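Local atomic coordinates of CEP104 (PDB entry 5JO8), a protein that is a centriolar protein whose TOG domain, the part described here, probably binds tubulin or microtubules. Residues Lys125-Leu139 against Met161-Val173. Residues are numbered along the deposited sequence; the frame is centred on the assembly and turned at random. Where two conformers were deposited one is given.
Sequences KLETSHCVEKTLPGL and MALWSEVKPLQIV
Val132 packs against Val167, Ile172 and Val173 at the middle of a mainly apolar contact, in which helix 125-142 lies against the C-terminal end of helix 148-163 and the connection after it, with its 3-10 turn 168-170, as far as the start of helix 173-177. The two methyls of Val132 divide the work: CG1, anti to the backbone N (chi1 178°), lies 3.7 Å from Ile172 CG2, while CG2 turns to the methyls of Val167. One helical turn on, Leu136 spreads its branches, CD2 beside Val173 and CD1 beside the methyl of Met161. In the conformer given, that methyl is swung aside by the bend at chi3 (64°), and Met161 CE lies 3.7 Å from Leu139 CD1. Toward the start of the helix, Leu170 sets CD1 against Thr128 CG2 at 3.7 Å and CD2 against Lys125 CB.

The polar end is formed by Lys125, whose chain curls, bent at chi2, chi3 and chi4, and crosses Glu166 at about a right angle. Lys125 NZ donates to Glu166 O at 2.7 Å, tilted 25° from the carbonyl plane; the salt bridge from Lys125 NZ to Glu166 OE1 is long, 3.9 Å. Water links Lys125 NZ to Glu166 OE2, and a second water joins Thr128 OG1 to Glu166 OE1. Thr128 and Cys131 also touch helix 100-121, through Val118 and Ile113. A helix flanked by the end of the next antiparallel helix and its following connection fits the HEAT-like helical array of TOG domains.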
ATOM      1  N   LYS A 125     -16.576   0.067  -8.986  1.00 17.55           N
ATOM      2  CA  LYS A 125     -15.606  -0.070  -7.907  1.00 17.74           C
ATOM      3  C   LYS A 125     -14.790  -1.351  -8.011  1.00 17.54           C
ATOM      4  O   LYS A 125     -13.744  -1.466  -7.363  1.00 19.43           O
ATOM      5  CB  LYS A 125     -16.272   0.049  -6.532  1.00 21.00           C
ATOM      6  CG  LYS A 125     -17.048   1.348  -6.315  1.00 20.75           C
ATOM      7  CD  LYS A 125     -16.314   2.587  -6.833  1.00 28.21           C
ATOM      8  CE  LYS A 125     -15.117   2.940  -5.965  1.00 29.23           C
ATOM      9  NZ  LYS A 125     -15.511   3.377  -4.577  1.00 29.34           N
ATOM     10  N   LEU A 126     -15.229  -2.305  -8.825  1.00 18.08           N
ATOM     11  CA  LEU A 126     -14.392  -3.468  -9.124  1.00 17.29           C
ATOM     12  C   LEU A 126     -13.073  -3.008  -9.753  1.00 18.00           C
ATOM     13  O   LEU A 126     -12.005  -3.552  -9.447  1.00 18.83           O
ATOM     14  CB  LEU A 126     -15.140  -4.466 -10.039  1.00 18.28           C
ATOM     15  CG  LEU A 126     -14.535  -5.820 -10.437  1.00 24.96           C
ATOM     16  CD1 LEU A 126     -15.622  -6.665 -11.080  1.00 23.66           C
ATOM     17  CD2 LEU A 126     -13.359  -5.730 -11.400  1.00 31.36           C
ATOM     18  N   GLU A 127     -13.145  -2.016 -10.635  1.00 16.86           N
ATOM     19  CA  GLU A 127     -11.936  -1.521 -11.281  1.00 17.14           C
ATOM     20  C   GLU A 127     -11.054  -0.792 -10.279  1.00 18.82           C
ATOM     21  O   GLU A 127      -9.838  -0.967 -10.292  1.00 19.38           O
ATOM     22  CB  GLU A 127     -12.268  -0.626 -12.468  1.00 16.40           C
ATOM     23  CG  GLU A 127     -13.022  -1.388 -13.552  1.00 20.01           C
ATOM     24  CD  GLU A 127     -12.227  -2.567 -14.096  1.00 21.50           C
ATOM     25  OE1 GLU A 127     -10.989  -2.458 -14.219  1.00 27.01           O
ATOM     26  OE2 GLU A 127     -12.840  -3.617 -14.399  1.00 25.21           O
ATOM     27  N   THR A 128     -11.668  -0.005  -9.402  1.00 16.47           N
ATOM     28  CA  THR A 128     -10.910   0.668  -8.340  1.00 19.20           C
ATOM     29  C   THR A 128     -10.179  -0.366  -7.500  1.00 18.48           C
ATOM     30  O   THR A 128      -9.001  -0.196  -7.157  1.00 17.30           O
ATOM     31  CB  THR A 128     -11.840   1.448  -7.421  1.00 18.46           C
ATOM     32  OG1 THR A 128     -12.734   2.231  -8.221  1.00 19.65           O
ATOM     33  CG2 THR A 128     -11.042   2.372  -6.493  1.00 18.05           C
ATOM     34  N   SER A 129     -10.889  -1.432  -7.147  0.61 16.50           N
ATOM     35  CA  SER A 129     -10.322  -2.515  -6.354  0.61 17.99           C
ATOM     36  C   SER A 129      -9.117  -3.134  -7.046  0.61 19.55           C
ATOM     37  O   SER A 129      -8.075  -3.351  -6.422  0.61 19.40           O
ATOM     38  CB  SER A 129     -11.377  -3.588  -6.089  0.61 20.01           C
ATOM     39  OG  SER A 129     -10.791  -4.709  -5.455  0.61 20.88           O
ATOM     40  N   HIS A 130      -9.256  -3.422  -8.335  1.00 17.73           N
ATOM     41  CA  HIS A 130      -8.150  -3.943  -9.128  1.00 17.30           C
ATOM     42  C   HIS A 130      -6.928  -3.010  -9.041  1.00 18.66           C
ATOM     43  O   HIS A 130      -5.798  -3.476  -8.847  1.00 19.18           O
ATOM     44  CB  HIS A 130      -8.585  -4.107 -10.586  1.00 21.06           C
ATOM     45  CG  HIS A 130      -7.476  -4.513 -11.504  1.00 20.27           C
ATOM     46  ND1 HIS A 130      -7.149  -5.835 -11.734  1.00 23.88           N
ATOM     47  CD2 HIS A 130      -6.622  -3.777 -12.254  1.00 23.81           C
ATOM     48  CE1 HIS A 130      -6.147  -5.892 -12.593  1.00 22.83           C
ATOM     49  NE2 HIS A 130      -5.803  -4.656 -12.919  1.00 20.94           N
ATOM     50  N   CYS A 131      -7.151  -1.702  -9.168  1.00 18.49           N
ATOM     51  CA  CYS A 131      -6.033  -0.747  -9.123  1.00 15.91           C
ATOM     52  C   CYS A 131      -5.279  -0.834  -7.808  1.00 18.86           C
ATOM     53  O   CYS A 131      -4.042  -0.831  -7.791  1.00 19.91           O
ATOM     54  CB  CYS A 131      -6.510   0.694  -9.295  1.00 16.93           C
ATOM     55  SG  CYS A 131      -7.213   1.045 -10.931  1.00 19.38           S
ATOM     56  N   VAL A 132      -6.027  -0.869  -6.715  1.00 16.79           N
ATOM     57  CA  VAL A 132      -5.420  -0.919  -5.382  1.00 17.17           C
ATOM     58  C   VAL A 132      -4.729  -2.266  -5.165  1.00 17.58           C
ATOM     59  O   VAL A 132      -3.579  -2.315  -4.731  1.00 19.09           O
ATOM     60  CB  VAL A 132      -6.440  -0.629  -4.266  1.00 17.01           C
ATOM     61  CG1 VAL A 132      -5.769  -0.744  -2.893  1.00 20.22           C
ATOM     62  CG2 VAL A 132      -7.038   0.758  -4.438  1.00 19.31           C
ATOM     63  N   GLU A 133      -5.404  -3.367  -5.479  1.00 18.62           N
ATOM     64  CA  GLU A 133      -4.835  -4.688  -5.213  1.00 17.99           C
ATOM     65  C   GLU A 133      -3.559  -4.949  -6.005  1.00 21.27           C
ATOM     66  O   GLU A 133      -2.656  -5.621  -5.519  1.00 21.93           O
ATOM     67  CB  GLU A 133      -5.854  -5.791  -5.509  1.00 23.81           C
ATOM     68  CG  GLU A 133      -7.076  -5.797  -4.599  1.00 27.02           C
ATOM     69  CD  GLU A 133      -6.767  -6.254  -3.174  1.00 35.86           C
ATOM     70  OE1 GLU A 133      -5.633  -6.700  -2.912  1.00 41.54           O
ATOM     71  OE2 GLU A 133      -7.670  -6.176  -2.316  1.00 33.84           O
ATOM     72  N   LYS A 134      -3.472  -4.409  -7.216  1.00 18.15           N
ATOM     73  CA  LYS A 134      -2.309  -4.658  -8.060  1.00 18.90           C
ATOM     74  C   LYS A 134      -1.103  -3.799  -7.700  1.00 18.44           C
ATOM     75  O   LYS A 134       0.013  -4.094  -8.126  1.00 21.96           O
ATOM     76  CB  LYS A 134      -2.657  -4.465  -9.544  1.00 20.70           C
ATOM     77  CG  LYS A 134      -3.631  -5.498 -10.100  1.00 22.29           C
ATOM     78  CD  LYS A 134      -3.066  -6.899  -9.962  1.00 30.58           C
ATOM     79  CE  LYS A 134      -4.095  -7.938 -10.385  1.00 37.29           C
ATOM     80  NZ  LYS A 134      -3.585  -9.332 -10.238  1.00 42.01           N
ATOM     81  N   THR A 135      -1.327  -2.724  -6.952  1.00 16.49           N
ATOM     82  CA  THR A 135      -0.258  -1.770  -6.673  1.00 16.31           C
ATOM     83  C   THR A 135       0.160  -1.686  -5.205  1.00 17.78           C
ATOM     84  O   THR A 135       1.322  -1.404  -4.908  1.00 18.12           O
ATOM     85  CB  THR A 135      -0.622  -0.356  -7.167  1.00 17.23           C
ATOM     86  OG1 THR A 135      -1.779   0.118  -6.467  1.00 19.63           O
ATOM     87  CG2 THR A 135      -0.910  -0.388  -8.662  1.00 18.38           C
ATOM     88  N   LEU A 136      -0.776  -1.912  -4.296  1.00 18.82           N
ATOM     89  CA  LEU A 136      -0.456  -1.794  -2.872  1.00 18.02           C
ATOM     90  C   LEU A 136       0.716  -2.675  -2.423  1.00 19.71           C
ATOM     91  O   LEU A 136       1.558  -2.205  -1.652  1.00 18.89           O
ATOM     92  CB  LEU A 136      -1.703  -2.037  -2.014  1.00 18.78           C
ATOM     93  CG  LEU A 136      -1.544  -1.807  -0.505  1.00 21.75           C
ATOM     94  CD1 LEU A 136      -1.000  -0.406  -0.187  1.00 21.74           C
ATOM     95  CD2 LEU A 136      -2.891  -2.029   0.163  1.00 25.43           C
ATOM     96  N   PRO A 137       0.801  -3.933  -2.889  1.00 19.24           N
ATOM     97  CA  PRO A 137       1.953  -4.731  -2.436  1.00 22.82           C
ATOM     98  C   PRO A 137       3.292  -4.126  -2.840  1.00 23.19           C
ATOM     99  O   PRO A 137       4.234  -4.087  -2.038  1.00 20.96           O
ATOM    100  CB  PRO A 137       1.739  -6.070  -3.131  1.00 22.86           C
ATOM    101  CG  PRO A 137       0.250  -6.159  -3.281  1.00 21.80           C
ATOM    102  CD  PRO A 137      -0.169  -4.759  -3.630  1.00 19.68           C
ATOM    103  N   GLY A 138       3.380  -3.621  -4.064  1.00 20.33           N
ATOM    104  CA  GLY A 138       4.592  -2.968  -4.502  1.00 21.08           C
ATOM    105  C   GLY A 138       4.883  -1.687  -3.741  1.00 21.22           C
ATOM    106  O   GLY A 138       6.043  -1.379  -3.435  1.00 21.10           O
ATOM    107  N   LEU A 139       3.840  -0.916  -3.444  1.00 18.51           N
ATOM    108  CA  LEU A 139       4.017   0.328  -2.695  1.00 17.56           C
ATOM    109  C   LEU A 139       4.532   0.001  -1.303  1.00 19.75           C
ATOM    110  O   LEU A 139       5.440   0.669  -0.789  1.00 19.16           O
ATOM    111  CB  LEU A 139       2.703   1.094  -2.601  1.00 17.96           C
ATOM    112  CG  LEU A 139       2.231   1.709  -3.916  1.00 19.49           C
ATOM    113  CD1 LEU A 139       0.779   2.098  -3.800  1.00 21.06           C
ATOM    114  CD2 LEU A 139       3.091   2.928  -4.262  1.00 20.86           C
ATOM    115  N   MET A 161      -3.828   7.296  -0.207  0.56 19.85           N
ATOM    116  CA  MET A 161      -4.671   6.400  -0.990  0.56 19.62           C
ATOM    117  C   MET A 161      -5.754   5.755  -0.132  0.56 21.47           C
ATOM    118  O   MET A 161      -6.888   5.601  -0.578  0.56 20.08           O
ATOM    119  CB  MET A 161      -3.838   5.340  -1.712  0.56 18.55           C
ATOM    120  CG  MET A 161      -4.682   4.381  -2.558  0.56 15.32           C
ATOM    121  SD  MET A 161      -3.684   3.364  -3.655  0.56 19.91           S
ATOM    122  CE  MET A 161      -2.714   2.398  -2.491  0.56 22.84           C
ATOM    123  N   ALA A 162      -5.414   5.397   1.102  1.00 19.17           N
ATOM    124  CA  ALA A 162      -6.376   4.787   2.022  1.00 18.92           C
ATOM    125  C   ALA A 162      -7.574   5.692   2.314  1.00 23.65           C
ATOM    126  O   ALA A 162      -8.685   5.208   2.581  1.00 22.67           O
ATOM    127  CB  ALA A 162      -5.675   4.401   3.339  1.00 21.94           C
ATOM    128  N   LEU A 163      -7.357   7.000   2.243  1.00 20.51           N
ATOM    129  CA  LEU A 163      -8.379   7.963   2.626  1.00 21.31           C
ATOM    130  C   LEU A 163      -9.119   8.624   1.448  1.00 21.44           C
ATOM    131  O   LEU A 163     -10.088   9.367   1.651  1.00 23.27           O
ATOM    132  CB  LEU A 163      -7.765   8.986   3.594  1.00 22.69           C
ATOM    133  CG  LEU A 163      -7.309   8.234   4.863  1.00 28.47           C
ATOM    134  CD1 LEU A 163      -6.115   8.851   5.557  1.00 42.05           C
ATOM    135  CD2 LEU A 163      -8.475   8.096   5.827  1.00 43.13           C
ATOM    136  N   TRP A 164      -8.705   8.326   0.213  1.00 20.11           N
ATOM    137  CA  TRP A 164      -9.425   8.846  -0.950  1.00 21.85           C
ATOM    138  C   TRP A 164     -10.855   8.345  -0.926  1.00 22.34           C
ATOM    139  O   TRP A 164     -11.111   7.190  -0.585  1.00 22.63           O
ATOM    140  CB  TRP A 164      -8.779   8.445  -2.276  1.00 18.84           C
ATOM    141  CG  TRP A 164      -7.451   9.052  -2.504  1.00 21.07           C
ATOM    142  CD1 TRP A 164      -6.970  10.228  -1.978  1.00 19.39           C
ATOM    143  CD2 TRP A 164      -6.404   8.501  -3.297  1.00 19.79           C
ATOM    144  NE1 TRP A 164      -5.675  10.434  -2.411  1.00 21.70           N
ATOM    145  CE2 TRP A 164      -5.308   9.385  -3.218  1.00 21.91           C
ATOM    146  CE3 TRP A 164      -6.284   7.341  -4.075  1.00 21.32           C
ATOM    147  CZ2 TRP A 164      -4.109   9.143  -3.882  1.00 25.22           C
ATOM    148  CZ3 TRP A 164      -5.094   7.102  -4.729  1.00 26.89           C
ATOM    149  CH2 TRP A 164      -4.019   8.001  -4.625  1.00 24.13           C
ATOM    150  N   SER A 165     -11.779   9.234  -1.274  1.00 20.28           N
ATOM    151  CA  SER A 165     -13.202   8.889  -1.247  1.00 22.06           C
ATOM    152  C   SER A 165     -13.539   7.668  -2.112  1.00 23.86           C
ATOM    153  O   SER A 165     -14.470   6.925  -1.793  1.00 24.36           O
ATOM    154  CB  SER A 165     -14.068  10.090  -1.642  1.00 26.14           C
ATOM    155  OG  SER A 165     -13.825  10.465  -2.978  1.00 28.44           O
ATOM    156  N   GLU A 166     -12.787   7.459  -3.191  1.00 20.40           N
ATOM    157  CA  GLU A 166     -13.001   6.279  -4.038  1.00 23.05           C
ATOM    158  C   GLU A 166     -12.504   4.983  -3.404  1.00 22.24           C
ATOM    159  O   GLU A 166     -12.981   3.903  -3.747  1.00 21.58           O
ATOM    160  CB  GLU A 166     -12.321   6.448  -5.398  1.00 18.59           C
ATOM    161  CG  GLU A 166     -12.996   7.458  -6.336  1.00 22.98           C
ATOM    162  CD  GLU A 166     -14.374   7.009  -6.809  1.00 33.74           C
ATOM    163  OE1 GLU A 166     -14.485   5.914  -7.399  1.00 31.85           O
ATOM    164  OE2 GLU A 166     -15.348   7.762  -6.596  1.00 37.75           O
ATOM    165  N   VAL A 167     -11.543   5.085  -2.495  1.00 19.35           N
ATOM    166  CA  VAL A 167     -10.851   3.912  -1.975  1.00 18.02           C
ATOM    167  C   VAL A 167     -11.306   3.520  -0.578  1.00 18.33           C
ATOM    168  O   VAL A 167     -11.415   2.336  -0.258  1.00 19.08           O
ATOM    169  CB  VAL A 167      -9.327   4.129  -2.002  1.00 19.47           C
ATOM    170  CG1 VAL A 167      -8.599   2.992  -1.289  1.00 20.82           C
ATOM    171  CG2 VAL A 167      -8.821   4.276  -3.418  1.00 20.11           C
ATOM    172  N   LYS A 168     -11.515   4.518   0.277  1.00 19.61           N
ATOM    173  CA  LYS A 168     -11.937   4.257   1.656  1.00 21.50           C
ATOM    174  C   LYS A 168     -13.097   3.239   1.825  1.00 21.85           C
ATOM    175  O   LYS A 168     -12.974   2.304   2.618  1.00 20.84           O
ATOM    176  CB  LYS A 168     -12.216   5.576   2.402  1.00 24.09           C
ATOM    177  CG  LYS A 168     -12.397   5.396   3.904  1.00 33.21           C
ATOM    178  CD  LYS A 168     -12.327   6.731   4.640  1.00 44.32           C
ATOM    179  CE  LYS A 168     -12.514   6.553   6.145  1.00 64.19           C
ATOM    180  NZ  LYS A 168     -12.140   7.779   6.917  1.00 58.31           N
ATOM    181  N   PRO A 169     -14.195   3.382   1.048  1.00 22.52           N
ATOM    182  CA  PRO A 169     -15.300   2.437   1.242  1.00 25.47           C
ATOM    183  C   PRO A 169     -14.967   0.981   0.871  1.00 23.99           C
ATOM    184  O   PRO A 169     -15.714   0.077   1.251  1.00 25.84           O
ATOM    185  CB  PRO A 169     -16.380   2.961   0.291  1.00 22.37           C
ATOM    186  CG  PRO A 169     -16.013   4.355  -0.021  1.00 28.87           C
ATOM    187  CD  PRO A 169     -14.525   4.420   0.056  1.00 27.33           C
ATOM    188  N   LEU A 170     -13.885   0.755   0.132  1.00 21.03           N
ATOM    189  CA  LEU A 170     -13.475  -0.597  -0.244  1.00 21.18           C
ATOM    190  C   LEU A 170     -12.879  -1.386   0.919  1.00 20.78           C
ATOM    191  O   LEU A 170     -12.821  -2.618   0.880  1.00 22.08           O
ATOM    192  CB  LEU A 170     -12.459  -0.559  -1.379  1.00 24.41           C
ATOM    193  CG  LEU A 170     -12.923   0.074  -2.688  1.00 25.72           C
ATOM    194  CD1 LEU A 170     -11.766   0.082  -3.679  1.00 26.74           C
ATOM    195  CD2 LEU A 170     -14.125  -0.690  -3.228  1.00 29.65           C
ATOM    196  N   GLN A 171     -12.392  -0.668   1.930  1.00 20.13           N
ATOM    197  CA  GLN A 171     -11.806  -1.288   3.118  1.00 23.59           C
ATOM    198  C   GLN A 171     -10.690  -2.282   2.784  1.00 24.46           C
ATOM    199  O   GLN A 171     -10.575  -3.339   3.404  1.00 30.60           O
ATOM    200  CB  GLN A 171     -12.903  -1.948   3.959  1.00 27.45           C
ATOM    201  CG  GLN A 171     -13.985  -0.968   4.377  1.00 28.12           C
ATOM    202  CD  GLN A 171     -15.205  -1.648   4.958  1.00 42.58           C
ATOM    203  OE1 GLN A 171     -15.561  -2.756   4.561  1.00 52.51           O
ATOM    204  NE2 GLN A 171     -15.857  -0.982   5.901  1.00 46.65           N
ATOM    205  N   ILE A 172      -9.870  -1.926   1.800  1.00 22.42           N
ATOM    206  CA  ILE A 172      -8.821  -2.800   1.290  1.00 22.33           C
ATOM    207  C   ILE A 172      -7.527  -2.506   2.019  1.00 24.27           C
ATOM    208  O   ILE A 172      -6.844  -3.405   2.489  1.00 22.33           O
ATOM    209  CB  ILE A 172      -8.620  -2.610  -0.240  1.00 28.41           C
ATOM    210  CG1 ILE A 172      -9.793  -3.197  -1.023  1.00 25.88           C
ATOM    211  CG2 ILE A 172      -7.303  -3.243  -0.706  1.00 25.64           C
ATOM    212  CD1 ILE A 172      -9.734  -2.880  -2.514  1.00 33.03           C
ATOM    213  N   VAL A 173      -7.191  -1.229   2.090  1.00 20.95           N
ATOM    214  CA  VAL A 173      -5.881  -0.848   2.602  1.00 19.74           C
ATOM    215  C   VAL A 173      -5.660  -1.301   4.046  1.00 22.63           C
ATOM    216  O   VAL A 173      -4.634  -1.909   4.334  1.00 22.61           O
ATOM    217  CB  VAL A 173      -5.570   0.636   2.363  1.00 21.71           C
ATOM    218  CG1 VAL A 173      -4.196   0.970   2.905  1.00 24.54           C
ATOM    219  CG2 VAL A 173      -5.636   0.946   0.869  1.00 24.07           C
TER
HETATM  220  O   HOH W   1     -17.248   5.635  -5.010  1.00 41.87           O
HETATM  221  O   HOH W   2     -12.438   4.833  -8.368  1.00 20.85           O